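Local coordinates for dihydrodipicolinate synthase (Bacillus clausii KSM-K16, PDB 3E96), which probably acts as a 4-hydroxy-tetrahydrodipicolinate synthase, a lyase of the DapA family built on a TIM barrel, at residues G17-P22 with N55-Y60; V153-A158 with R181-E186. All coordinates share one frame; numbering follows the deposited sequence.

Contact 1 of 2, residues G17-P22 with N55-Y60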
loop_
_atom_site.group_PDB
_atom_site.type_symbol
_atom_site.label_atom_id
_atom_site.label_comp_id
_atom_site.label_asym_id
_atom_site.label_seq_id
_atom_site.Cartn_x
_atom_site.Cartn_y
_atom_site.Cartn_z
ATOM N N GLY B 17 14.932 5.646 15.678
ATOM C CA GLY B 17 15.095 6.653 14.643
ATOM C C GLY B 17 14.907 6.055 13.264
ATOM O O GLY B 17 15.497 5.018 12.951
ATOM N N ILE B 18 14.083 6.702 12.441
ATOM C CA ILE B 18 13.817 6.219 11.089
ATOM C C ILE B 18 14.515 7.180 10.145
ATOM O O ILE B 18 14.060 8.304 9.946
ATOM C CB ILE B 18 12.308 6.230 10.755
ATOM C CG1 ILE B 18 11.483 5.798 11.974
ATOM C CG2 ILE B 18 12.046 5.310 9.564
ATOM C CD1 ILE B 18 11.822 4.433 12.516
ATOM N N PRO B 19 15.614 6.737 9.526
ATOM C CA PRO B 19 16.374 7.586 8.610
ATOM C C PRO B 19 15.730 7.788 7.254
ATOM O O PRO B 19 15.033 6.911 6.747
ATOM C CB PRO B 19 17.695 6.841 8.485
ATOM C CG PRO B 19 17.221 5.401 8.448
ATOM C CD PRO B 19 16.156 5.364 9.545
ATOM N N ILE B 20 15.964 8.959 6.676
ATOM C CA ILE B 20 15.466 9.240 5.341
ATOM C C ILE B 20 16.442 8.547 4.395
ATOM O O ILE B 20 17.541 8.151 4.803
ATOM C CB ILE B 20 15.537 10.740 4.997
ATOM C CG1 ILE B 20 16.973 11.240 5.212
ATOM C CG2 ILE B 20 14.547 11.520 5.826
ATOM C CD1 ILE B 20 17.323 12.501 4.427
ATOM N N THR B 21 16.035 8.390 3.141
ATOM C CA THR B 21 16.913 7.837 2.119
ATOM C C THR B 21 17.122 9.027 1.183
ATOM O O THR B 21 16.225 9.402 0.424
ATOM C CB THR B 21 16.264 6.691 1.317
ATOM O OG1 THR B 21 15.901 5.624 2.205
ATOM C CG2 THR B 21 17.251 6.157 0.275
ATOM N N PRO B 22 18.303 9.664 1.251
ATOM C CA PRO B 22 18.584 10.818 0.390
ATOM C C PRO B 22 18.532 10.444 -1.087
ATOM O O PRO B 22 19.185 9.490 -1.505
ATOM C CB PRO B 22 19.997 11.237 0.814
ATOM C CG PRO B 22 20.092 10.748 2.234
ATOM C CD PRO B 22 19.430 9.398 2.158
ATOM N N ASN B 55 9.182 3.712 6.934
ATOM C CA ASN B 55 8.404 4.529 6.017
ATOM C C ASN B 55 8.991 5.920 5.821
ATOM O O ASN B 55 8.816 6.519 4.766
ATOM C CB ASN B 55 6.943 4.586 6.463
ATOM C CG ASN B 55 6.121 3.452 5.863
ATOM O OD1 ASN B 55 5.251 2.887 6.518
ATOM N ND2 ASN B 55 6.399 3.118 4.599
ATOM N N THR B 56 9.713 6.419 6.822
ATOM C CA THR B 56 10.346 7.728 6.707
ATOM C C THR B 56 11.473 7.599 5.678
ATOM O O THR B 56 11.886 8.579 5.061
ATOM C CB THR B 56 10.951 8.185 8.049
ATOM O OG1 THR B 56 9.966 8.067 9.081
ATOM C CG2 THR B 56 11.400 9.645 7.964
ATOM N N SER B 57 11.954 6.368 5.502
ATOM C CA SER B 57 13.024 6.058 4.551
ATOM C C SER B 57 12.465 5.908 3.137
ATOM O O SER B 57 13.218 5.641 2.195
ATOM C CB SER B 57 13.699 4.733 4.924
ATOM O OG SER B 57 13.893 4.616 6.320
ATOM N N GLU B 58 11.148 6.061 3.003
ATOM C CA GLU B 58 10.459 5.908 1.722
ATOM C C GLU B 58 10.682 4.506 1.153
ATOM O O GLU B 58 10.974 4.318 -0.027
ATOM C CB GLU B 58 10.911 6.982 0.732
ATOM C CG GLU B 58 10.422 8.372 1.108
ATOM C CD GLU B 58 10.935 9.447 0.175
ATOM O OE1 GLU B 58 10.327 9.651 -0.901
ATOM O OE2 GLU B 58 11.963 10.081 0.517
ATOM N N PHE B 59 10.526 3.522 2.031
ATOM C CA PHE B 59 10.682 2.113 1.696
ATOM C C PHE B 59 9.987 1.691 0.400
ATOM O O PHE B 59 10.592 1.044 -0.462
ATOM C CB PHE B 59 10.151 1.276 2.866
ATOM C CG PHE B 59 10.074 -0.193 2.586
ATOM C CD1 PHE B 59 11.225 -0.934 2.364
ATOM C CD2 PHE B 59 8.842 -0.844 2.581
ATOM C CE1 PHE B 59 11.158 -2.306 2.144
ATOM C CE2 PHE B 59 8.763 -2.214 2.361
ATOM C CZ PHE B 59 9.926 -2.948 2.143
ATOM N N TYR B 60 8.717 2.054 0.253
ATOM C CA TYR B 60 7.964 1.666 -0.933
ATOM C C TYR B 60 8.408 2.317 -2.237
ATOM O O TYR B 60 7.973 1.910 -3.315
ATOM C CB TYR B 60 6.474 1.894 -0.689
ATOM C CG TYR B 60 5.934 0.941 0.354
ATOM C CD1 TYR B 60 5.940 -0.434 0.131
ATOM C CD2 TYR B 60 5.454 1.408 1.578
ATOM C CE1 TYR B 60 5.485 -1.325 1.096
ATOM C CE2 TYR B 60 4.994 0.523 2.556
ATOM C CZ TYR B 60 5.014 -0.844 2.302
ATOM O OH TYR B 60 4.551 -1.727 3.250
HETATM O O HOH W 1 13.371 9.230 2.707
#
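Ser57 OG donates to Pro19 O at 2.6 Å, nearly head-on to the carbonyl (161°), and the same hydroxyl is bonded to the amide of Gly54. Its chi1 of -41° sets OG beside its own backbone N and lets it bridge the two loops. Two residues after Pro19, Thr21 OG1 lies 2.7 Å from Ser57 O, close enough to hydrogen-bond, although Glu70 also competes for its proton. A water ties the loops a third time: it accepts from Thr21 N at 2.8 Å and donates to Thr56 O and to Glu58 OE2, whose carboxylate also forms a salt bridge with Lys265. With an alanine in place of Ser57, Pro19 O would probably lose this donor and the Gly54 amide its acceptor, breaking the hydroxyl link between the loops. Nearer the barrel strand, the side chains of Ile18 and Thr56 cross at about a right angle; Ile18 CG2 presses on Thr56 CB at 3.4 Å, tighter than usual for carbons, while Thr56 OG1 lies against Ile18 CB. Thr56, a predicted pyruvate-binding residue, sits in a type I turn from Asn55 to Glu58 closed by Glu58 N to Asn55 O. Both loops follow barrel strands, 15-17 and 49-50; Pro19 packs on helix 32-43, Ser57 on helix 64-78, and Ile20 with Thr56 on helix 262-270.

Contact 2 of 2, residues V153-A158 with R181-E186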
loop_
_atom_site.group_PDB
_atom_site.type_symbol
_atom_site.label_atom_id
_atom_site.label_comp_id
_atom_site.label_asym_id
_atom_site.label_seq_id
_atom_site.Cartn_x
_atom_site.Cartn_y
_atom_site.Cartn_z
ATOM N N VAL B 153 -5.488 -9.510 17.088
ATOM C CA VAL B 153 -4.376 -10.000 16.280
ATOM C C VAL B 153 -3.071 -9.927 17.072
ATOM O O VAL B 153 -2.248 -10.842 17.016
ATOM C CB VAL B 153 -4.212 -9.163 14.985
ATOM C CG1 VAL B 153 -2.933 -9.568 14.260
ATOM C CG2 VAL B 153 -5.419 -9.358 14.083
ATOM N N LEU B 154 -2.881 -8.838 17.811
ATOM C CA LEU B 154 -1.668 -8.662 18.603
ATOM C C LEU B 154 -1.659 -9.618 19.793
ATOM O O LEU B 154 -0.619 -10.176 20.148
ATOM C CB LEU B 154 -1.554 -7.217 19.098
ATOM C CG LEU B 154 -1.379 -6.150 18.009
ATOM C CD1 LEU B 154 -1.343 -4.763 18.648
ATOM C CD2 LEU B 154 -0.090 -6.413 17.237
ATOM N N VAL B 155 -2.820 -9.796 20.411
ATOM C CA VAL B 155 -2.931 -10.702 21.547
ATOM C C VAL B 155 -2.551 -12.111 21.105
ATOM O O VAL B 155 -1.870 -12.836 21.827
ATOM C CB VAL B 155 -4.369 -10.724 22.105
ATOM C CG1 VAL B 155 -4.471 -11.721 23.260
ATOM C CG2 VAL B 155 -4.762 -9.332 22.576
ATOM N N ASP B 156 -2.982 -12.496 19.908
ATOM C CA ASP B 156 -2.685 -13.832 19.407
ATOM C C ASP B 156 -1.251 -14.028 18.925
ATOM O O ASP B 156 -0.740 -15.150 18.936
ATOM C CB ASP B 156 -3.674 -14.214 18.300
ATOM C CG ASP B 156 -5.089 -14.366 18.819
ATOM O OD1 ASP B 156 -5.242 -14.618 20.030
ATOM O OD2 ASP B 156 -6.044 -14.247 18.026
ATOM N N LEU B 157 -0.599 -12.946 18.512
ATOM C CA LEU B 157 0.784 -13.027 18.047
ATOM C C LEU B 157 1.781 -12.967 19.198
ATOM O O LEU B 157 2.885 -13.501 19.097
ATOM C CB LEU B 157 1.095 -11.880 17.080
ATOM C CG LEU B 157 0.532 -11.902 15.661
ATOM C CD1 LEU B 157 0.832 -10.563 14.980
ATOM C CD2 LEU B 157 1.154 -13.043 14.879
ATOM N N ALA B 158 1.381 -12.323 20.290
ATOM C CA ALA B 158 2.246 -12.141 21.456
ATOM C C ALA B 158 3.067 -13.350 21.909
ATOM O O ALA B 158 4.243 -13.206 22.231
ATOM C CB ALA B 158 1.428 -11.611 22.628
ATOM N N ARG B 181 -2.669 -4.055 28.265
ATOM C CA ARG B 181 -3.098 -4.765 29.461
ATOM C C ARG B 181 -3.808 -6.090 29.186
ATOM O O ARG B 181 -4.302 -6.738 30.109
ATOM C CB ARG B 181 -3.975 -3.828 30.297
ATOM C CG ARG B 181 -3.193 -2.606 30.774
ATOM C CD ARG B 181 -4.050 -1.510 31.386
ATOM N NE ARG B 181 -3.195 -0.493 31.992
ATOM C CZ ARG B 181 -2.415 0.343 31.310
ATOM N NH1 ARG B 181 -2.386 0.302 29.980
ATOM N NH2 ARG B 181 -1.637 1.198 31.959
ATOM N N SER B 182 -3.839 -6.502 27.922
ATOM C CA SER B 182 -4.489 -7.757 27.541
ATOM C C SER B 182 -3.475 -8.858 27.255
ATOM O O SER B 182 -3.845 -10.001 26.985
ATOM C CB SER B 182 -5.366 -7.548 26.302
ATOM O OG SER B 182 -6.403 -6.616 26.558
ATOM N N ILE B 183 -2.196 -8.509 27.308
ATOM C CA ILE B 183 -1.132 -9.469 27.052
ATOM C C ILE B 183 -0.303 -9.633 28.325
ATOM O O ILE B 183 0.189 -8.656 28.885
ATOM C CB ILE B 183 -0.245 -8.981 25.883
ATOM C CG1 ILE B 183 -1.092 -8.919 24.604
ATOM C CG2 ILE B 183 0.962 -9.896 25.714
ATOM C CD1 ILE B 183 -0.411 -8.268 23.417
ATOM N N PRO B 184 -0.146 -10.878 28.803
ATOM C CA PRO B 184 0.623 -11.159 30.020
ATOM C C PRO B 184 2.097 -10.789 29.913
ATOM O O PRO B 184 2.671 -10.798 28.824
ATOM C CB PRO B 184 0.406 -12.657 30.224
ATOM C CG PRO B 184 0.281 -13.166 28.828
ATOM C CD PRO B 184 -0.618 -12.128 28.181
ATOM N N GLU B 185 2.703 -10.455 31.051
ATOM C CA GLU B 185 4.112 -10.079 31.082
ATOM C C GLU B 185 4.950 -11.221 30.526
ATOM O O GLU B 185 6.061 -11.019 30.040
ATOM C CB GLU B 185 4.552 -9.773 32.517
ATOM C CG GLU B 185 3.790 -8.632 33.175
ATOM C CD GLU B 185 3.901 -7.327 32.405
ATOM O OE1 GLU B 185 5.038 -6.853 32.190
ATOM O OE2 GLU B 185 2.850 -6.774 32.015
ATOM N N GLU B 186 4.395 -12.423 30.601
ATOM C CA GLU B 186 5.057 -13.624 30.119
ATOM C C GLU B 186 5.517 -13.523 28.660
ATOM O O GLU B 186 6.498 -14.153 28.270
ATOM C CB GLU B 186 4.110 -14.813 30.277
ATOM C CG GLU B 186 4.608 -16.092 29.655
ATOM C CD GLU B 186 3.593 -17.212 29.742
ATOM O OE1 GLU B 186 3.907 -18.323 29.274
ATOM O OE2 GLU B 186 2.488 -16.982 30.277
#
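Ile183 points toward 153-158, its CG1 and CD1 against the helix and its CG2 against Ala158. CG2 meets Ala158 CB at 3.6 Å, the closest approach between the two segments, and Ala158 directs that methyl back toward the loop. With CG1 beside its own backbone N (chi1 -64°) and the chain extended beyond it (chi2 172°), Ile183 carries CD1 inward over the helix backbone, 4.0 Å from Val155 CA and 3.8 Å from Leu154 O. Val155 flanks this branch: its CG2 stands 4.2 Å from Ile183 CG1 and equally near Ser182 CB, while CG1 approaches Ser182 O. Ser182 meets Val155 through its CB, its hydroxyl being bonded to Lys178 O in the preceding helix. The side chain of Leu154 packs inward on strands 140-144 and 163-168, and shares Trp191 of strand 190-193 with Ile183. Nothing polar joins the segments. Leu154 O is satisfied within the helix by Ala158 N at 2.9 Å, and the CD1 methyl near it is only in van der Waals contact. Cohesion across this contact thus comes from shape and the burial of hydrocarbon, joining one outer helix of the barrel to the loop that follows the next helix.

In the fold
The contacts share one eight-stranded parallel barrel without touching: their centres are 29 Å apart, their nearest atoms about 15 Å. Contact 1 joins loops that follow the first and second strands, at the end where the predicted catalytic residues gather; the side chain of Ile18 lies about 4 Å from that of Lys167, the likely Schiff-base lysine, and that of Asn55 about 5 Å from Tyr143. Contact 2 lies on the outer layer, its centre 22 Å from that of the chain, against 8 Å for contact 1, and the side chain of Leu154 stays about 9 Å from those of both Lys167 and Tyr143. Beside the predicted site polar bonds accompany packing; at the periphery packing stands alone.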